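Local coordinates for protein hydrazine synthase beta subunit (Candidatus Kuenenia stuttgartiensis, PDB 5C2V) that forms part of the complex that condenses nitric oxide with ammonium into hydrazine, and may modulate passage of the hydroxylamine intermediate between the active sites of its partner subunits, at residues Ile137-Tyr142 / Ser169-Asp174; Thr155-Leu160 / Arg193-Thr198; Gly101-Pro106 / Pro144-Ile149. All coordinates share one frame; numbering follows the deposited sequence.

How the contacts relate
All three contacts converge on the propeller blade made of strands 144-149, 155-160, 168-174 and 179-186. Contacts 2 and 3, with centres about 8 and 9 Å from the chain centre, join this blade to its two neighbours; contact 1, about 16 Å out, ties down the loop that leads into it. Contacts 1 and 2 are largely buried, contact 3 only partly, with P106 exposed. Chemistry follows place: contact 1 is held by a buried carboxylate taking two hydrogen bonds, contact 2 is apolar without cross-segment hydrogen bonds, and contact 3 mixes hydrocarbon packing with one salt bridge. Backbone bonds from strand 155-160 to strands 144-149 and 168-174 connect all three.

Contact 1. Residues Ile137-Tyr142 / Ser169-Asp174; sequences IYTSDY and SVDFID
S140 grips the carboxylate of D171 with two donors. Its backbone N reaches OD2 at 2.6 Å, nearly straight (N-H...O 165°), while its OG bonds to D171 OD1 at 2.7 Å. Both oxygens are met on their syn sides. The amide lies 15° out of the carboxylate plane and the hydroxyl rather more, so the two bonds together fix the rotation of the buried acid. The S140 hydroxyl is available because chi1 (-59°) sets OG beside its own backbone N, bringing both donors to the same acceptor group. The side chain of T139 stands roughly perpendicular to that of D171, with CB 3.2 Å from D171 OD2. Further along, I137 and I173 lie side by side, running opposite ways, and CD1 of I137 rests 4.1 Å from CG2 of I173. That I173 methyl also meets I137 CG2. D171 sits on the third strand of its blade, its backbone bonded to A158 of strand 155-160, and L160 of that strand packs on both T139 and D171. The loop leaves strand 132-137 of the preceding blade, where I137 pairs with I123, and runs on to strand 144-149.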
ATOM      1  N   ILE B 137      -9.736  39.035  49.307  1.00 83.47           N
ATOM      2  CA  ILE B 137      -8.668  38.086  49.019  1.00 71.00           C
ATOM      3  C   ILE B 137      -7.966  38.487  47.727  1.00 63.62           C
ATOM      4  O   ILE B 137      -8.573  38.484  46.656  1.00 67.53           O
ATOM      5  CB  ILE B 137      -9.199  36.646  48.893  1.00 68.53           C
ATOM      6  CG1 ILE B 137      -9.973  36.251  50.153  1.00 75.97           C
ATOM      7  CG2 ILE B 137      -8.056  35.680  48.632  1.00 68.34           C
ATOM      8  CD1 ILE B 137     -10.539  34.848  50.107  1.00 52.38           C
ATOM      9  N   TYR B 138      -6.688  38.835  47.832  1.00 61.28           N
ATOM     10  CA  TYR B 138      -5.935  39.328  46.684  1.00 68.29           C
ATOM     11  C   TYR B 138      -5.407  38.184  45.825  1.00 60.55           C
ATOM     12  O   TYR B 138      -4.709  37.297  46.316  1.00 56.79           O
ATOM     13  CB  TYR B 138      -4.778  40.217  47.147  1.00 69.31           C
ATOM     14  CG  TYR B 138      -5.218  41.512  47.797  1.00 86.19           C
ATOM     15  CD1 TYR B 138      -6.527  41.962  47.681  1.00 86.75           C
ATOM     16  CD2 TYR B 138      -4.322  42.283  48.526  1.00 82.07           C
ATOM     17  CE1 TYR B 138      -6.932  43.143  48.274  1.00 84.41           C
ATOM     18  CE2 TYR B 138      -4.717  43.467  49.121  1.00 77.38           C
ATOM     19  CZ  TYR B 138      -6.024  43.890  48.992  1.00 88.76           C
ATOM     20  OH  TYR B 138      -6.422  45.068  49.583  1.00 87.64           O
ATOM     21  N   THR B 139      -5.745  38.212  44.539  1.00 74.02           N
ATOM     22  CA  THR B 139      -5.331  37.162  43.616  1.00 66.88           C
ATOM     23  C   THR B 139      -3.888  37.355  43.159  1.00 65.94           C
ATOM     24  O   THR B 139      -3.226  38.316  43.550  1.00 58.19           O
ATOM     25  CB  THR B 139      -6.251  37.105  42.382  1.00 56.97           C
ATOM     26  OG1 THR B 139      -6.116  38.313  41.624  1.00 65.25           O
ATOM     27  CG2 THR B 139      -7.701  36.934  42.806  1.00 50.17           C
ATOM     28  N   SER B 140      -3.410  36.436  42.325  1.00 67.59           N
ATOM     29  CA  SER B 140      -2.033  36.475  41.847  1.00 55.94           C
ATOM     30  C   SER B 140      -1.845  37.497  40.732  1.00 66.54           C
ATOM     31  O   SER B 140      -0.751  38.032  40.548  1.00 53.06           O
ATOM     32  CB  SER B 140      -1.597  35.090  41.366  1.00 53.75           C
ATOM     33  OG  SER B 140      -1.701  34.136  42.408  1.00 60.89           O
ATOM     34  N   ASP B 141      -2.912  37.764  39.986  1.00 52.41           N
ATOM     35  CA  ASP B 141      -2.856  38.750  38.915  1.00 56.24           C
ATOM     36  C   ASP B 141      -4.203  39.445  38.744  1.00 65.86           C
ATOM     37  O   ASP B 141      -5.170  39.130  39.439  1.00 58.24           O
ATOM     38  CB  ASP B 141      -2.425  38.093  37.602  1.00 50.89           C
ATOM     39  CG  ASP B 141      -1.479  38.965  36.797  1.00 56.19           C
ATOM     40  OD1 ASP B 141      -1.556  40.205  36.923  1.00 64.33           O
ATOM     41  OD2 ASP B 141      -0.655  38.410  36.041  1.00 65.28           O
ATOM     42  N   TYR B 142      -4.258  40.390  37.812  1.00 43.19           N
ATOM     43  CA  TYR B 142      -5.426  41.246  37.647  1.00 56.03           C
ATOM     44  C   TYR B 142      -6.604  40.586  36.932  1.00 49.63           C
ATOM     45  O   TYR B 142      -6.438  39.624  36.181  1.00 53.09           O
ATOM     46  CB  TYR B 142      -5.034  42.521  36.900  1.00 56.90           C
ATOM     47  CG  TYR B 142      -4.059  43.398  37.652  1.00 60.01           C
ATOM     48  CD1 TYR B 142      -4.384  43.915  38.898  1.00 68.73           C
ATOM     49  CD2 TYR B 142      -2.825  43.728  37.109  1.00 49.13           C
ATOM     50  CE1 TYR B 142      -3.500  44.721  39.591  1.00 64.80           C
ATOM     51  CE2 TYR B 142      -1.936  44.539  37.793  1.00 44.24           C
ATOM     52  CZ  TYR B 142      -2.281  45.033  39.034  1.00 64.86           C
ATOM     53  OH  TYR B 142      -1.406  45.839  39.725  1.00 56.64           O
ATOM     54  N   SER B 169      -3.973  32.766  33.986  1.00 57.16           N
ATOM     55  CA  SER B 169      -3.917  31.693  34.967  1.00 40.25           C
ATOM     56  C   SER B 169      -5.185  31.511  35.789  1.00 45.36           C
ATOM     57  O   SER B 169      -6.177  32.220  35.616  1.00 59.61           O
ATOM     58  CB  SER B 169      -2.737  31.932  35.909  1.00 51.14           C
ATOM     59  OG  SER B 169      -2.838  33.200  36.534  1.00 55.78           O
ATOM     60  N   VAL B 170      -5.123  30.531  36.682  1.00 57.03           N
ATOM     61  CA  VAL B 170      -6.196  30.228  37.614  1.00 50.39           C
ATOM     62  C   VAL B 170      -5.615  30.120  39.019  1.00 62.33           C
ATOM     63  O   VAL B 170      -4.617  29.426  39.238  1.00 58.23           O
ATOM     64  CB  VAL B 170      -6.920  28.915  37.249  1.00 36.40           C
ATOM     65  CG1 VAL B 170      -7.967  28.572  38.297  1.00 44.59           C
ATOM     66  CG2 VAL B 170      -7.554  29.021  35.870  1.00 39.97           C
ATOM     67  N   ASP B 171      -6.235  30.823  39.962  1.00 57.63           N
ATOM     68  CA  ASP B 171      -5.790  30.809  41.349  1.00 60.73           C
ATOM     69  C   ASP B 171      -6.583  29.817  42.189  1.00 60.37           C
ATOM     70  O   ASP B 171      -7.803  29.700  42.050  1.00 45.83           O
ATOM     71  CB  ASP B 171      -5.901  32.204  41.965  1.00 53.98           C
ATOM     72  CG  ASP B 171      -4.671  33.050  41.716  1.00 64.16           C
ATOM     73  OD1 ASP B 171      -3.601  32.475  41.426  1.00 67.64           O
ATOM     74  OD2 ASP B 171      -4.770  34.290  41.818  1.00 67.89           O
ATOM     75  N   PHE B 172      -5.872  29.108  43.060  1.00 53.21           N
ATOM     76  CA  PHE B 172      -6.490  28.200  44.014  1.00 59.46           C
ATOM     77  C   PHE B 172      -6.432  28.803  45.415  1.00 58.00           C
ATOM     78  O   PHE B 172      -5.360  29.150  45.910  1.00 58.79           O
ATOM     79  CB  PHE B 172      -5.802  26.833  43.987  1.00 70.98           C
ATOM     80  CG  PHE B 172      -6.003  26.078  42.701  1.00 69.79           C
ATOM     81  CD1 PHE B 172      -5.164  26.287  41.619  1.00 69.24           C
ATOM     82  CD2 PHE B 172      -7.029  25.155  42.579  1.00 62.33           C
ATOM     83  CE1 PHE B 172      -5.348  25.593  40.437  1.00 72.71           C
ATOM     84  CE2 PHE B 172      -7.217  24.457  41.399  1.00 65.30           C
ATOM     85  CZ  PHE B 172      -6.375  24.677  40.327  1.00 63.71           C
ATOM     86  N   ILE B 173      -7.596  28.934  46.042  1.00 63.61           N
ATOM     87  CA  ILE B 173      -7.704  29.564  47.350  1.00 70.07           C
ATOM     88  C   ILE B 173      -8.153  28.557  48.400  1.00 63.88           C
ATOM     89  O   ILE B 173      -9.044  27.745  48.148  1.00 45.63           O
ATOM     90  CB  ILE B 173      -8.708  30.740  47.339  1.00 65.49           C
ATOM     91  CG1 ILE B 173      -8.558  31.579  46.069  1.00 59.04           C
ATOM     92  CG2 ILE B 173      -8.543  31.602  48.583  1.00 65.62           C
ATOM     93  CD1 ILE B 173      -7.232  32.263  45.946  1.00 50.47           C
ATOM     94  N   ASP B 174      -7.546  28.616  49.579  1.00 74.79           N
ATOM     95  CA  ASP B 174      -8.002  27.806  50.699  1.00 69.72           C
ATOM     96  C   ASP B 174      -8.991  28.636  51.506  1.00 68.78           C
ATOM     97  O   ASP B 174      -8.619  29.640  52.111  1.00 82.03           O
ATOM     98  CB  ASP B 174      -6.829  27.351  51.568  1.00 68.81           C
ATOM     99  CG  ASP B 174      -7.238  26.324  52.606  1.00 86.03           C
ATOM    100  OD1 ASP B 174      -7.147  25.113  52.314  1.00 81.37           O
ATOM    101  OD2 ASP B 174      -7.653  26.728  53.713  1.00 85.11           O
TER

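Contact 2. Residues Thr155-Leu160 / Arg193-Thr198; sequences TLVAIL and RDVVYT
Strands 155-160 and 193-197 run antiparallel at 159° with axes 7.2 Å apart, and no hydrogen bond joins them: I159 and V195 face each other with CA atoms 6.6 Å apart, so two separate sheets meet through side chains. I159 and V195 overlap flank to flank, pointing opposite ways, CG2 of I159 lying 3.6 Å from CB of V195. With chi1 at 44° and the chain then extended, I159 carries CD1 past V195, toward the N-terminal part of the other strand, 3.4 Å from N of D194. V157 touches both V195 and Y197: its CG2 meets V195 CG2 at 3.7 Å and Y197 CE2 at 3.5 Å, approaching the ring obliquely. Its other methyl, CG1, lies 3.3 Å from Y197 OH. T155 also borders the tyrosine, but its hydroxyl is bonded to S150. The second strand of one blade thus packs against the first strand of the next. Within its own sheet V157 also touches F172 of the adjacent strand 168-174; across the interface I159 reaches V206, and in the partner sheet Y197 touches I204, both of strand 203-211. At the other end R193 forms salt bridges with D161 and with E69 of the gamma subunit.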
ATOM      1  N   THR B 155     -12.209  24.795  49.064  1.00 68.88           N
ATOM      2  CA  THR B 155     -11.351  25.417  48.058  1.00 64.51           C
ATOM      3  C   THR B 155     -12.133  26.294  47.083  1.00 68.49           C
ATOM      4  O   THR B 155     -13.283  26.005  46.749  1.00 64.03           O
ATOM      5  CB  THR B 155     -10.560  24.363  47.255  1.00 55.93           C
ATOM      6  OG1 THR B 155     -11.404  23.241  46.972  1.00 81.04           O
ATOM      7  CG2 THR B 155      -9.348  23.888  48.043  1.00 57.80           C
ATOM      8  N   LEU B 156     -11.488  27.363  46.629  1.00 58.81           N
ATOM      9  CA  LEU B 156     -12.116  28.350  45.760  1.00 63.85           C
ATOM     10  C   LEU B 156     -11.220  28.650  44.561  1.00 65.65           C
ATOM     11  O   LEU B 156     -10.129  29.186  44.723  1.00 52.39           O
ATOM     12  CB  LEU B 156     -12.403  29.629  46.559  1.00 66.19           C
ATOM     13  CG  LEU B 156     -13.147  30.842  45.985  1.00 54.77           C
ATOM     14  CD1 LEU B 156     -12.219  31.762  45.195  1.00 69.55           C
ATOM     15  CD2 LEU B 156     -14.342  30.427  45.146  1.00 70.72           C
ATOM     16  N   VAL B 157     -11.679  28.326  43.358  1.00 56.73           N
ATOM     17  CA  VAL B 157     -10.885  28.600  42.165  1.00 58.33           C
ATOM     18  C   VAL B 157     -11.319  29.909  41.519  1.00 50.97           C
ATOM     19  O   VAL B 157     -12.503  30.243  41.507  1.00 52.00           O
ATOM     20  CB  VAL B 157     -10.983  27.459  41.129  1.00 55.01           C
ATOM     21  CG1 VAL B 157     -10.322  26.200  41.662  1.00 42.96           C
ATOM     22  CG2 VAL B 157     -12.430  27.194  40.749  1.00 37.96           C
ATOM     23  N   ALA B 158     -10.355  30.657  40.997  1.00 49.70           N
ATOM     24  CA  ALA B 158     -10.664  31.914  40.323  1.00 61.37           C
ATOM     25  C   ALA B 158      -9.919  32.034  39.002  1.00 47.04           C
ATOM     26  O   ALA B 158      -8.690  31.987  38.967  1.00 41.33           O
ATOM     27  CB  ALA B 158     -10.331  33.092  41.222  1.00 44.49           C
ATOM     28  N   ILE B 159     -10.666  32.183  37.913  1.00 42.68           N
ATOM     29  CA  ILE B 159     -10.045  32.439  36.624  1.00 53.53           C
ATOM     30  C   ILE B 159      -9.591  33.887  36.555  1.00 53.79           C
ATOM     31  O   ILE B 159     -10.384  34.813  36.742  1.00 47.85           O
ATOM     32  CB  ILE B 159     -10.993  32.145  35.445  1.00 41.25           C
ATOM     33  CG1 ILE B 159     -12.391  32.698  35.725  1.00 48.60           C
ATOM     34  CG2 ILE B 159     -11.054  30.651  35.176  1.00 59.71           C
ATOM     35  CD1 ILE B 159     -13.319  32.624  34.540  1.00 35.89           C
ATOM     36  N   LEU B 160      -8.307  34.080  36.283  1.00 45.17           N
ATOM     37  CA  LEU B 160      -7.782  35.421  36.123  1.00 55.39           C
ATOM     38  C   LEU B 160      -7.667  35.718  34.643  1.00 54.59           C
ATOM     39  O   LEU B 160      -6.828  35.147  33.947  1.00 51.95           O
ATOM     40  CB  LEU B 160      -6.422  35.570  36.803  1.00 57.14           C
ATOM     41  CG  LEU B 160      -6.284  35.018  38.221  1.00 58.42           C
ATOM     42  CD1 LEU B 160      -4.873  35.249  38.735  1.00 60.24           C
ATOM     43  CD2 LEU B 160      -7.309  35.649  39.148  1.00 56.49           C
ATOM     44  N   ARG B 193     -13.797  33.104  30.077  1.00 45.92           N
ATOM     45  CA  ARG B 193     -15.138  33.532  30.461  1.00 59.00           C
ATOM     46  C   ARG B 193     -15.844  32.777  31.594  1.00 52.20           C
ATOM     47  O   ARG B 193     -16.845  33.265  32.121  1.00 66.31           O
ATOM     48  CB  ARG B 193     -16.029  33.492  29.219  1.00 47.99           C
ATOM     49  CG  ARG B 193     -15.612  34.466  28.130  1.00 59.92           C
ATOM     50  CD  ARG B 193     -15.822  35.901  28.586  1.00 47.40           C
ATOM     51  NE  ARG B 193     -14.553  36.597  28.753  1.00 51.82           N
ATOM     52  CZ  ARG B 193     -14.076  37.492  27.899  1.00 44.75           C
ATOM     53  NH1 ARG B 193     -14.768  37.816  26.813  1.00 49.46           N
ATOM     54  NH2 ARG B 193     -12.902  38.057  28.132  1.00 36.51           N
ATOM     55  N   ASP B 194     -15.342  31.605  31.974  1.00 50.76           N
ATOM     56  CA  ASP B 194     -16.013  30.819  33.013  1.00 58.00           C
ATOM     57  C   ASP B 194     -15.110  29.749  33.629  1.00 59.51           C
ATOM     58  O   ASP B 194     -14.102  29.362  33.039  1.00 55.02           O
ATOM     59  CB  ASP B 194     -17.281  30.171  32.450  1.00 53.42           C
ATOM     60  CG  ASP B 194     -18.364  29.999  33.500  1.00 60.76           C
ATOM     61  OD1 ASP B 194     -18.045  30.064  34.706  1.00 48.36           O
ATOM     62  OD2 ASP B 194     -19.538  29.803  33.118  1.00 54.36           O
ATOM     63  N   VAL B 195     -15.483  29.270  34.811  1.00 45.30           N
ATOM     64  CA  VAL B 195     -14.859  28.082  35.389  1.00 48.06           C
ATOM     65  C   VAL B 195     -15.891  27.231  36.136  1.00 61.97           C
ATOM     66  O   VAL B 195     -16.678  27.756  36.923  1.00 67.05           O
ATOM     67  CB  VAL B 195     -13.700  28.456  36.341  1.00 54.02           C
ATOM     68  CG1 VAL B 195     -14.111  29.583  37.282  1.00 56.47           C
ATOM     69  CG2 VAL B 195     -13.214  27.235  37.112  1.00 60.71           C
ATOM     70  N   VAL B 196     -15.896  25.923  35.889  1.00 66.12           N
ATOM     71  CA  VAL B 196     -16.803  25.034  36.619  1.00 58.97           C
ATOM     72  C   VAL B 196     -16.076  23.844  37.240  1.00 60.59           C
ATOM     73  O   VAL B 196     -15.001  23.459  36.791  1.00 57.01           O
ATOM     74  CB  VAL B 196     -17.937  24.499  35.718  1.00 54.47           C
ATOM     75  CG1 VAL B 196     -18.841  25.633  35.261  1.00 51.42           C
ATOM     76  CG2 VAL B 196     -17.369  23.739  34.532  1.00 53.56           C
ATOM     77  N   TYR B 197     -16.682  23.272  38.276  1.00 70.11           N
ATOM     78  CA  TYR B 197     -16.135  22.103  38.961  1.00 67.37           C
ATOM     79  C   TYR B 197     -16.916  20.844  38.608  1.00 62.92           C
ATOM     80  O   TYR B 197     -18.126  20.895  38.386  1.00 55.53           O
ATOM     81  CB  TYR B 197     -16.156  22.304  40.479  1.00 38.32           C
ATOM     82  CG  TYR B 197     -14.805  22.560  41.113  1.00 61.10           C
ATOM     83  CD1 TYR B 197     -13.908  21.523  41.329  1.00 53.37           C
ATOM     84  CD2 TYR B 197     -14.439  23.835  41.521  1.00 59.38           C
ATOM     85  CE1 TYR B 197     -12.678  21.753  41.918  1.00 56.74           C
ATOM     86  CE2 TYR B 197     -13.214  24.074  42.110  1.00 63.68           C
ATOM     87  CZ  TYR B 197     -12.336  23.031  42.306  1.00 68.69           C
ATOM     88  OH  TYR B 197     -11.114  23.267  42.893  1.00 86.75           O
ATOM     89  N   THR B 198     -16.221  19.713  38.557  1.00 67.08           N
ATOM     90  CA  THR B 198     -16.881  18.425  38.400  1.00 75.89           C
ATOM     91  C   THR B 198     -17.467  18.001  39.745  1.00 55.85           C
ATOM     92  O   THR B 198     -16.911  18.333  40.792  1.00 45.61           O
ATOM     93  CB  THR B 198     -15.913  17.344  37.878  1.00 67.90           C
ATOM     94  OG1 THR B 198     -14.772  17.261  38.743  1.00 81.16           O
ATOM     95  CG2 THR B 198     -15.453  17.679  36.469  1.00 58.01           C
TER

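Contact 3. Residues Gly101-Pro106 / Pro144-Ile149; sequences GIKISP and PRMVEI
The carboxylate of E148 has a partner at each oxygen: OE2 pairs with NZ of K103 in a long salt bridge of 3.5 Å, and OE1 accepts a hydrogen bond from the backbone N of Y197 in the next blade. OE2 sits alongside the end of the lysine chain, closer to CE than to NZ, so the ammonium is not aimed squarely at it. E148 gets there by a bend at chi2 (80°), which swings the acid back toward K103 although its CB points away from that strand. The lysine comes across at a slant, and its hydrocarbon part does most of the touching. CD passes close to the carbonyl O of V147 and stands 4.1 Å from CG2 of the same residue. CE lies 3.8 Å from SD of M146, so K103 is bordered by sulfur, valine methyl and carboxylate. M146 brings its sulfur there by bends at chi2 and chi3, and SD also comes to 4.1 Å from CA of G101. The CA atoms of G101 and M146 are 5.0 Å apart, consistent with the absence of a side chain at G101. I149 packs against the loop that follows strand 101-104: CD1 is 3.7 Å from CA of S105, and CG2 meets CD of P106 at 3.9 Å. R145 points away from this interface and forms a salt bridge with E69 of the gamma subunit, a carboxylate it shares with R193. Strands 101-104 and 144-149 run nearly parallel, at 12°, yet no backbone hydrogen bond joins them. Each pairs with the second strand of its own sheet, as expected of a beta-propeller, in which four-stranded antiparallel blades are set round a central axis with their first strands innermost.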
ATOM      1  N   GLY B 101     -18.992  38.280  38.792  1.00 68.14           N
ATOM      2  CA  GLY B 101     -19.511  37.002  39.238  1.00 54.95           C
ATOM      3  C   GLY B 101     -19.543  36.844  40.742  1.00 54.80           C
ATOM      4  O   GLY B 101     -18.765  37.468  41.470  1.00 51.85           O
ATOM      5  N   ILE B 102     -20.440  35.979  41.202  1.00 62.34           N
ATOM      6  CA  ILE B 102     -20.661  35.774  42.623  1.00 52.85           C
ATOM      7  C   ILE B 102     -21.133  34.346  42.889  1.00 55.80           C
ATOM      8  O   ILE B 102     -21.867  33.775  42.081  1.00 51.57           O
ATOM      9  CB  ILE B 102     -21.686  36.795  43.163  1.00 62.08           C
ATOM     10  CG1 ILE B 102     -21.803  36.716  44.685  1.00 70.09           C
ATOM     11  CG2 ILE B 102     -23.041  36.626  42.477  1.00 49.44           C
ATOM     12  CD1 ILE B 102     -22.538  37.891  45.285  1.00 65.21           C
ATOM     13  N   LYS B 103     -20.706  33.762  44.007  1.00 61.94           N
ATOM     14  CA  LYS B 103     -21.169  32.421  44.374  1.00 73.89           C
ATOM     15  C   LYS B 103     -21.296  32.218  45.881  1.00 60.72           C
ATOM     16  O   LYS B 103     -20.480  32.709  46.653  1.00 50.40           O
ATOM     17  CB  LYS B 103     -20.244  31.354  43.786  1.00 64.54           C
ATOM     18  CG  LYS B 103     -20.580  31.002  42.350  1.00 59.75           C
ATOM     19  CD  LYS B 103     -19.368  30.556  41.575  1.00 64.92           C
ATOM     20  CE  LYS B 103     -19.760  30.137  40.167  1.00 49.44           C
ATOM     21  NZ  LYS B 103     -21.195  29.767  40.074  1.00 66.03           N
ATOM     22  N   ILE B 104     -22.323  31.481  46.287  1.00 61.15           N
ATOM     23  CA  ILE B 104     -22.590  31.251  47.703  1.00 68.49           C
ATOM     24  C   ILE B 104     -21.931  29.963  48.190  1.00 55.86           C
ATOM     25  O   ILE B 104     -21.932  28.952  47.487  1.00 67.75           O
ATOM     26  CB  ILE B 104     -24.106  31.181  47.983  1.00 67.33           C
ATOM     27  CG1 ILE B 104     -24.850  32.258  47.187  1.00 59.04           C
ATOM     28  CG2 ILE B 104     -24.386  31.310  49.474  1.00 67.78           C
ATOM     29  CD1 ILE B 104     -24.494  33.673  47.583  1.00 49.59           C
ATOM     30  N   SER B 105     -21.367  30.009  49.393  1.00 60.05           N
ATOM     31  CA  SER B 105     -20.746  28.840  50.007  1.00 70.98           C
ATOM     32  C   SER B 105     -21.778  27.737  50.237  1.00 74.34           C
ATOM     33  O   SER B 105     -22.970  28.021  50.356  1.00 64.45           O
ATOM     34  CB  SER B 105     -20.074  29.230  51.328  1.00 62.36           C
ATOM     35  OG  SER B 105     -21.027  29.701  52.266  1.00 72.92           O
ATOM     36  N   PRO B 106     -21.326  26.470  50.282  1.00 78.00           N
ATOM     37  CA  PRO B 106     -22.219  25.327  50.513  1.00 58.86           C
ATOM     38  C   PRO B 106     -23.079  25.472  51.767  1.00 70.15           C
ATOM     39  O   PRO B 106     -24.251  25.097  51.749  1.00 69.44           O
ATOM     40  CB  PRO B 106     -21.250  24.153  50.656  1.00 55.11           C
ATOM     41  CG  PRO B 106     -20.078  24.545  49.835  1.00 66.62           C
ATOM     42  CD  PRO B 106     -19.945  26.035  49.999  1.00 57.89           C
ATOM     43  N   PRO B 144      -9.876  38.987  37.940  1.00 53.14           N
ATOM     44  CA  PRO B 144     -10.632  37.736  38.055  1.00 53.12           C
ATOM     45  C   PRO B 144     -12.003  37.873  37.395  1.00 58.62           C
ATOM     46  O   PRO B 144     -12.744  38.795  37.730  1.00 59.12           O
ATOM     47  CB  PRO B 144     -10.773  37.539  39.571  1.00 53.58           C
ATOM     48  CG  PRO B 144      -9.759  38.454  40.191  1.00 68.26           C
ATOM     49  CD  PRO B 144      -9.603  39.602  39.250  1.00 60.76           C
ATOM     50  N   ARG B 145     -12.334  36.969  36.480  1.00 47.66           N
ATOM     51  CA  ARG B 145     -13.627  37.024  35.799  1.00 48.85           C
ATOM     52  C   ARG B 145     -14.755  36.386  36.604  1.00 48.28           C
ATOM     53  O   ARG B 145     -15.853  36.931  36.706  1.00 62.85           O
ATOM     54  CB  ARG B 145     -13.527  36.351  34.427  1.00 56.77           C
ATOM     55  CG  ARG B 145     -14.808  36.400  33.609  1.00 52.86           C
ATOM     56  CD  ARG B 145     -15.330  37.822  33.467  1.00 52.18           C
ATOM     57  NE  ARG B 145     -16.501  37.886  32.597  1.00 55.48           N
ATOM     58  CZ  ARG B 145     -16.476  38.324  31.341  1.00 49.52           C
ATOM     59  NH1 ARG B 145     -15.340  38.750  30.808  1.00 40.19           N
ATOM     60  NH2 ARG B 145     -17.590  38.343  30.621  1.00 33.17           N
ATOM     61  N   MET B 146     -14.464  35.224  37.177  1.00 58.77           N
ATOM     62  CA  MET B 146     -15.467  34.404  37.843  1.00 54.13           C
ATOM     63  C   MET B 146     -14.782  33.537  38.891  1.00 57.62           C
ATOM     64  O   MET B 146     -13.594  33.241  38.767  1.00 57.04           O
ATOM     65  CB  MET B 146     -16.212  33.543  36.813  1.00 42.81           C
ATOM     66  CG  MET B 146     -17.157  32.491  37.378  1.00 47.31           C
ATOM     67  SD  MET B 146     -18.551  33.175  38.289  1.00 59.19           S
ATOM     68  CE  MET B 146     -19.738  33.397  36.967  1.00 31.24           C
ATOM     69  N   VAL B 147     -15.512  33.133  39.926  1.00 54.82           N
ATOM     70  CA  VAL B 147     -14.977  32.152  40.856  1.00 58.81           C
ATOM     71  C   VAL B 147     -15.791  30.869  40.770  1.00 57.44           C
ATOM     72  O   VAL B 147     -16.776  30.811  40.042  1.00 55.70           O
ATOM     73  CB  VAL B 147     -14.999  32.675  42.300  1.00 64.42           C
ATOM     74  CG1 VAL B 147     -14.027  33.833  42.458  1.00 65.98           C
ATOM     75  CG2 VAL B 147     -16.409  33.092  42.690  1.00 61.13           C
ATOM     76  N   GLU B 148     -15.363  29.839  41.490  1.00 68.16           N
ATOM     77  CA  GLU B 148     -16.170  28.636  41.675  1.00 67.47           C
ATOM     78  C   GLU B 148     -15.792  27.958  42.990  1.00 57.19           C
ATOM     79  O   GLU B 148     -14.616  27.922  43.351  1.00 56.46           O
ATOM     80  CB  GLU B 148     -15.994  27.679  40.491  1.00 65.68           C
ATOM     81  CG  GLU B 148     -16.649  26.310  40.653  1.00 63.01           C
ATOM     82  CD  GLU B 148     -18.142  26.315  40.372  1.00 68.02           C
ATOM     83  OE1 GLU B 148     -18.624  25.371  39.711  1.00 63.89           O
ATOM     84  OE2 GLU B 148     -18.841  27.243  40.826  1.00 65.52           O
ATOM     85  N   ILE B 149     -16.772  27.394  43.687  1.00 55.18           N
ATOM     86  CA  ILE B 149     -16.492  26.708  44.944  1.00 68.96           C
ATOM     87  C   ILE B 149     -16.613  25.194  44.790  1.00 68.43           C
ATOM     88  O   ILE B 149     -17.575  24.690  44.210  1.00 56.48           O
ATOM     89  CB  ILE B 149     -17.428  27.181  46.072  1.00 83.12           C
ATOM     90  CG1 ILE B 149     -17.404  28.706  46.180  1.00 66.74           C
ATOM     91  CG2 ILE B 149     -17.032  26.549  47.398  1.00 60.94           C
ATOM     92  CD1 ILE B 149     -18.232  29.249  47.322  1.00 60.38           C
TER